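PDB 2EK1: RNA-binding protein 12 from Homo sapiens, which probably binds RNA through RNA recognition motifs, one of which is represented here by a crystallised fragment that forms a dimer. Local coordinates for residues Q21-T26 against D30-F35; D34-Y39 against A60-E65. One frame throughout, in Å; residues are numbered along the deposited sequence.

Interaction 1: residues Q21-T26 against D30-F35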
loop_
_atom_site.group_PDB
_atom_site.type_symbol
_atom_site.label_atom_id
_atom_site.label_comp_id
_atom_site.label_asym_id
_atom_site.label_seq_id
_atom_site.Cartn_x
_atom_site.Cartn_y
_atom_site.Cartn_z
ATOM N N GLN A 21 1.487 -9.658 5.706
ATOM C CA GLN A 21 2.948 -9.664 5.894
ATOM C C GLN A 21 3.446 -11.103 5.695
ATOM O O GLN A 21 2.669 -12.067 5.809
ATOM C CB GLN A 21 3.313 -9.253 7.348
ATOM C CG GLN A 21 3.157 -7.796 7.699
ATOM C CD GLN A 21 3.386 -7.563 9.180
ATOM O OE1 GLN A 21 2.534 -7.892 9.996
ATOM N NE2 GLN A 21 4.543 -7.018 9.522
ATOM N N ASN A 22 4.737 -11.205 5.476
ATOM C CA ASN A 22 5.411 -12.455 5.277
ATOM C C ASN A 22 5.111 -13.065 3.945
ATOM O O ASN A 22 5.337 -14.227 3.802
ATOM C CB ASN A 22 5.112 -13.469 6.399
ATOM C CG ASN A 22 6.226 -14.486 6.511
ATOM O OD1 ASN A 22 7.419 -14.165 6.237
ATOM N ND2 ASN A 22 5.875 -15.694 6.889
HETATM N N MSE A 23 4.587 -12.302 2.953
HETATM C CA MSE A 23 4.419 -12.929 1.648
HETATM C C MSE A 23 5.784 -13.178 0.953
HETATM O O MSE A 23 6.688 -12.485 1.219
HETATM C CB MSE A 23 3.624 -12.018 0.719
HETATM C CG MSE A 23 2.301 -11.628 1.330
HETATM SE SE MSE A 23 1.374 -10.420 0.021
HETATM C CE MSE A 23 2.604 -8.957 0.030
ATOM N N PRO A 24 5.903 -14.156 0.055
ATOM C CA PRO A 24 7.215 -14.303 -0.584
ATOM C C PRO A 24 7.381 -13.134 -1.523
ATOM O O PRO A 24 6.380 -12.445 -1.937
ATOM C CB PRO A 24 7.095 -15.596 -1.341
ATOM C CG PRO A 24 5.647 -15.688 -1.686
ATOM C CD PRO A 24 4.974 -15.215 -0.401
ATOM N N PHE A 25 8.643 -12.886 -1.816
ATOM C CA PHE A 25 9.041 -11.820 -2.693
ATOM C C PHE A 25 8.545 -12.001 -4.142
ATOM O O PHE A 25 8.554 -11.071 -4.862
ATOM C CB PHE A 25 10.569 -11.723 -2.777
ATOM C CG PHE A 25 11.166 -12.590 -3.916
ATOM C CD1 PHE A 25 11.691 -13.855 -3.635
ATOM C CD2 PHE A 25 11.222 -12.096 -5.259
ATOM C CE1 PHE A 25 12.276 -14.622 -4.649
ATOM C CE2 PHE A 25 11.801 -12.851 -6.298
ATOM C CZ PHE A 25 12.340 -14.127 -5.999
ATOM N N THR A 26 8.180 -13.205 -4.564
ATOM C CA THR A 26 7.658 -13.481 -5.920
ATOM C C THR A 26 6.133 -13.323 -6.030
ATOM O O THR A 26 5.562 -13.563 -7.082
ATOM C CB THR A 26 7.918 -14.948 -6.359
ATOM O OG1 THR A 26 7.147 -15.844 -5.532
ATOM C CG2 THR A 26 9.383 -15.269 -6.231
ATOM N N ASP A 30 -2.298 -11.399 -8.626
ATOM C CA ASP A 30 -3.259 -12.521 -8.762
ATOM C C ASP A 30 -3.241 -13.488 -7.567
ATOM O O ASP A 30 -4.284 -13.878 -7.100
ATOM C CB ASP A 30 -3.008 -13.265 -10.072
ATOM C CG ASP A 30 -3.495 -12.466 -11.252
ATOM O OD1 ASP A 30 -4.650 -11.983 -11.191
ATOM O OD2 ASP A 30 -2.731 -12.299 -12.224
ATOM N N GLU A 31 -2.052 -13.868 -7.119
ATOM C CA GLU A 31 -1.887 -14.743 -5.966
ATOM C C GLU A 31 -2.498 -14.147 -4.723
ATOM O O GLU A 31 -3.020 -14.909 -3.869
ATOM C CB GLU A 31 -0.403 -15.078 -5.727
ATOM C CG GLU A 31 0.185 -15.967 -6.856
ATOM C CD GLU A 31 1.717 -16.114 -6.788
ATOM O OE1 GLU A 31 2.238 -17.071 -7.416
ATOM O OE2 GLU A 31 2.409 -15.285 -6.153
ATOM N N ILE A 32 -2.471 -12.801 -4.611
ATOM C CA ILE A 32 -3.080 -12.167 -3.466
ATOM C C ILE A 32 -4.565 -12.266 -3.587
ATOM O O ILE A 32 -5.302 -12.563 -2.587
ATOM C CB ILE A 32 -2.620 -10.670 -3.330
ATOM C CG1 ILE A 32 -1.135 -10.623 -2.847
ATOM C CG2 ILE A 32 -3.437 -9.978 -2.281
ATOM C CD1 ILE A 32 -0.502 -9.289 -2.924
ATOM N N LEU A 33 -5.057 -11.971 -4.792
ATOM C CA LEU A 33 -6.482 -12.059 -5.053
ATOM C C LEU A 33 -6.889 -13.525 -4.859
ATOM O O LEU A 33 -7.800 -13.774 -4.205
ATOM C CB LEU A 33 -6.873 -11.507 -6.491
ATOM C CG LEU A 33 -6.629 -9.952 -6.583
ATOM C CD1 LEU A 33 -7.329 -9.370 -7.857
ATOM C CD2 LEU A 33 -7.172 -9.208 -5.473
ATOM N N ASP A 34 -6.175 -14.493 -5.387
ATOM C CA ASP A 34 -6.534 -15.906 -5.153
ATOM C C ASP A 34 -6.552 -16.201 -3.642
ATOM O O ASP A 34 -7.489 -16.779 -3.163
ATOM C CB ASP A 34 -5.540 -16.858 -5.820
ATOM C CG ASP A 34 -5.671 -16.911 -7.350
ATOM O OD1 ASP A 34 -6.565 -16.220 -7.920
ATOM O OD2 ASP A 34 -4.835 -17.636 -7.983
ATOM N N PHE A 35 -5.535 -15.796 -2.883
ATOM C CA PHE A 35 -5.525 -16.054 -1.437
ATOM C C PHE A 35 -6.843 -15.589 -0.790
ATOM O O PHE A 35 -7.366 -16.250 0.110
ATOM C CB PHE A 35 -4.348 -15.301 -0.786
ATOM C CG PHE A 35 -4.191 -15.554 0.702
ATOM C CD1 PHE A 35 -3.540 -16.661 1.144
ATOM C CD2 PHE A 35 -4.646 -14.624 1.651
ATOM C CE1 PHE A 35 -3.337 -16.865 2.523
ATOM C CE2 PHE A 35 -4.442 -14.809 3.016
ATOM C CZ PHE A 35 -3.780 -15.955 3.449
HETATM O O HOH W 1 4.428 -16.176 -5.151
#
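Met23, present as selenomethionine, reaches from the loop after strand 16-21 to Ile32 on helix 29-35, and the two side chains cross at about a right angle. The Met23 CB leaves the backbone in the direction of the helix, and CG continues the approach, lying anti to the carbonyl carbon (chi1 -55°). CB and CG meet nothing on the helix segment; the first atom to touch is SE, which rests against the end of the isoleucine, 3.7 Å from Ile32 CD1 and 3.8 Å from Ile32 CG1. At SE the chain bends (chi3 -64°), carrying CE away from the helix toward Ala60 on strand 59-64. Ile32 extends its longer branch to the selenium and also packs on Leu48 and Val62, so the pair belongs to the hydrophobic layer between the first helix and the sheet of this RNA recognition motif.

Nearer the surface, Thr26 and Glu31 face each other differently. Thr26 O and Glu31 OE2 are 3.7 Å apart, and both are acceptors that cannot bond directly. A water lies between the residues, 2.8 Å from Thr26 OG1 and hydrogen-bonded to it; its separation from Glu31 OE2 is improbably short, which leaves the details of that half of the bridge doubtful. Just before the helix, Ser28 OG hydrogen-bonds to Glu31 N. The chemistry is therefore divided: the buried end of the loop meets the helix by apolar packing of SE on Ile32, while at the outer end a carbonyl and a carboxylate oxygen lie near each other, beside a water whose link to the carboxylate is uncertain.

Interaction 2: residues D34-Y39 against A60-E65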
loop_
_atom_site.group_PDB
_atom_site.type_symbol
_atom_site.label_atom_id
_atom_site.label_comp_id
_atom_site.label_asym_id
_atom_site.label_seq_id
_atom_site.Cartn_x
_atom_site.Cartn_y
_atom_site.Cartn_z
ATOM N N ASP A 34 -6.175 -14.493 -5.387
ATOM C CA ASP A 34 -6.534 -15.906 -5.153
ATOM C C ASP A 34 -6.552 -16.201 -3.642
ATOM O O ASP A 34 -7.489 -16.779 -3.163
ATOM C CB ASP A 34 -5.540 -16.858 -5.820
ATOM C CG ASP A 34 -5.671 -16.911 -7.350
ATOM O OD1 ASP A 34 -6.565 -16.220 -7.920
ATOM O OD2 ASP A 34 -4.835 -17.636 -7.983
ATOM N N PHE A 35 -5.535 -15.796 -2.883
ATOM C CA PHE A 35 -5.525 -16.054 -1.437
ATOM C C PHE A 35 -6.843 -15.589 -0.790
ATOM O O PHE A 35 -7.366 -16.250 0.110
ATOM C CB PHE A 35 -4.348 -15.301 -0.786
ATOM C CG PHE A 35 -4.191 -15.554 0.702
ATOM C CD1 PHE A 35 -3.540 -16.661 1.144
ATOM C CD2 PHE A 35 -4.646 -14.624 1.651
ATOM C CE1 PHE A 35 -3.337 -16.865 2.523
ATOM C CE2 PHE A 35 -4.442 -14.809 3.016
ATOM C CZ PHE A 35 -3.780 -15.955 3.449
ATOM N N PHE A 36 -7.372 -14.427 -1.186
ATOM C CA PHE A 36 -8.592 -13.995 -0.570
ATOM C C PHE A 36 -9.839 -14.446 -1.327
ATOM O O PHE A 36 -10.900 -13.850 -1.159
ATOM C CB PHE A 36 -8.632 -12.464 -0.380
ATOM C CG PHE A 36 -7.632 -11.965 0.586
ATOM C CD1 PHE A 36 -6.374 -11.467 0.150
ATOM C CD2 PHE A 36 -7.863 -12.088 1.980
ATOM C CE1 PHE A 36 -5.357 -11.088 1.052
ATOM C CE2 PHE A 36 -6.822 -11.693 2.934
ATOM C CZ PHE A 36 -5.561 -11.195 2.466
ATOM N N TYR A 37 -9.691 -15.515 -2.110
ATOM C CA TYR A 37 -10.822 -16.042 -2.920
ATOM C C TYR A 37 -11.917 -16.494 -1.977
ATOM O O TYR A 37 -11.687 -17.210 -0.994
ATOM C CB TYR A 37 -10.365 -17.207 -3.848
ATOM C CG TYR A 37 -11.485 -17.791 -4.762
ATOM C CD1 TYR A 37 -12.241 -18.902 -4.350
ATOM C CD2 TYR A 37 -11.807 -17.194 -6.004
ATOM C CE1 TYR A 37 -13.326 -19.418 -5.151
ATOM C CE2 TYR A 37 -12.875 -17.697 -6.810
ATOM C CZ TYR A 37 -13.637 -18.819 -6.347
ATOM O OH TYR A 37 -14.752 -19.278 -7.045
ATOM N N GLY A 38 -13.107 -16.010 -2.220
ATOM C CA GLY A 38 -14.177 -16.426 -1.366
ATOM C C GLY A 38 -14.330 -15.382 -0.298
ATOM O O GLY A 38 -15.255 -15.486 0.552
ATOM N N TYR A 39 -13.460 -14.373 -0.269
ATOM C CA TYR A 39 -13.683 -13.374 0.779
ATOM C C TYR A 39 -14.046 -11.942 0.389
ATOM O O TYR A 39 -14.079 -11.081 1.238
ATOM C CB TYR A 39 -12.514 -13.369 1.835
ATOM C CG TYR A 39 -12.513 -14.519 2.829
ATOM C CD1 TYR A 39 -12.969 -14.355 4.143
ATOM C CD2 TYR A 39 -12.179 -15.779 2.402
ATOM C CE1 TYR A 39 -13.114 -15.454 5.021
ATOM C CE2 TYR A 39 -12.333 -16.895 3.228
ATOM C CZ TYR A 39 -12.820 -16.742 4.546
ATOM O OH TYR A 39 -13.095 -17.921 5.262
ATOM N N ALA A 60 1.751 -6.009 2.326
ATOM C CA ALA A 60 0.729 -5.427 1.449
ATOM C C ALA A 60 -0.437 -4.911 2.301
ATOM O O ALA A 60 -0.506 -5.213 3.498
ATOM C CB ALA A 60 0.264 -6.428 0.548
HETATM N N MSE A 61 -1.282 -4.112 1.706
HETATM C CA MSE A 61 -2.465 -3.546 2.321
HETATM C C MSE A 61 -3.470 -4.000 1.286
HETATM O O MSE A 61 -3.186 -4.004 0.058
HETATM C CB MSE A 61 -2.414 -2.018 2.348
HETATM C CG MSE A 61 -1.189 -1.462 3.044
HETATM SE SE MSE A 61 -1.303 0.464 3.092
HETATM C CE MSE A 61 -2.363 0.349 4.702
ATOM N N VAL A 62 -4.634 -4.369 1.782
ATOM C CA VAL A 62 -5.693 -4.876 0.947
ATOM C C VAL A 62 -7.023 -4.428 1.646
ATOM O O VAL A 62 -7.094 -4.297 2.895
ATOM C CB VAL A 62 -5.461 -6.403 0.912
ATOM C CG1 VAL A 62 -6.598 -7.139 1.383
ATOM C CG2 VAL A 62 -4.874 -6.851 -0.407
ATOM N N ALA A 63 -8.053 -4.163 0.856
ATOM C CA ALA A 63 -9.303 -3.661 1.461
ATOM C C ALA A 63 -10.527 -4.498 1.134
ATOM O O ALA A 63 -10.561 -5.168 0.170
ATOM C CB ALA A 63 -9.548 -2.221 1.073
ATOM N N PHE A 64 -11.532 -4.380 1.992
ATOM C CA PHE A 64 -12.762 -5.116 1.879
ATOM C C PHE A 64 -13.860 -4.062 2.038
ATOM O O PHE A 64 -13.666 -2.986 2.693
ATOM C CB PHE A 64 -12.859 -6.129 3.052
ATOM C CG PHE A 64 -11.755 -7.141 3.060
ATOM C CD1 PHE A 64 -11.921 -8.395 2.445
ATOM C CD2 PHE A 64 -10.553 -6.841 3.611
ATOM C CE1 PHE A 64 -10.903 -9.314 2.404
ATOM C CE2 PHE A 64 -9.501 -7.803 3.561
ATOM C CZ PHE A 64 -9.688 -9.027 2.962
ATOM N N GLU A 65 -14.995 -4.419 1.474
ATOM C CA GLU A 65 -16.168 -3.579 1.488
ATOM C C GLU A 65 -16.702 -3.223 2.834
ATOM O O GLU A 65 -17.196 -2.155 3.016
ATOM C CB GLU A 65 -17.298 -4.186 0.633
ATOM C CG GLU A 65 -16.938 -4.352 -0.882
ATOM C CD GLU A 65 -16.604 -3.051 -1.602
ATOM O OE1 GLU A 65 -16.573 -3.019 -2.874
ATOM O OE2 GLU A 65 -16.349 -2.022 -0.914
#
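This is a buried aromatic contact between the turn that follows helix 29-35 and strand 59-64, in the core of the beta-alpha-beta-beta-alpha-beta fold of an RNA recognition motif. In this family the corresponding strand carries the RNP1 sequence; Val62 and Phe64 point from it toward the helix side. The centrepiece is an offset edge-to-face pair, in which the edge of Phe64 is directed at the face of Phe36, with centroids 5.6 Å apart and ring planes at 77°. Within the ring pair the shortest approach is Phe64 CZ to Phe36 CD2, at 3.7 Å, and Phe64 CZ also lies 3.9 Å from Phe36 CE2.

With CG anti to the carbonyl carbon (chi1 -66°), Phe36 sends its ring toward the strand. There Val62 CG1 covers one face near the rim, 4.2 Å from Phe36 CE1, while Phe35 CD2 sits over the centre of the opposite face, leaving the ring sandwiched. Leu77 of helix 67-77 and Ile18 of strand 16-21 add to this packing. Replacing Phe64 by an alanine would probably open a gap between strand and turn, costing Phe36 its edge-on partner and Tyr39 O the ring edge it lies against.

Beyond Phe36 the chain makes a type II turn, closed by Tyr39 N donating to Phe36 O at 2.8 Å. Tyr39 directs its hydroxyl elsewhere, to a hydrogen bond with Asp76, and meets the strand through its backbone and CB: Tyr39 O lies in the plane of the Phe64 ring, at its edge, 3.7 Å from Phe64 CD1.

In the fold
Both interactions use helix 29-35 and run together at Asp34 and Phe35, but they serve different ends of the helix. Interaction 1 joins its beginning to the preceding loop and is only partly buried, passing from an apolar selenomethionine-isoleucine touch to a polar outer end with a water nearby. Interaction 2 packs the turn just after the helix on strand 59-64, and is buried, aromatic and larger in area. Their centres lie about 10 Å apart, and the apolar layers are continuous: Met23 CE meets Ala60 CB at 3.5 Å, and Ile32 CG2 meets Val62 CG2 at 3.9 Å. The helix is thus seated on one hydrophobic floor, and the pair of polar atoms that meets across these contacts is at the outer end of interaction 1.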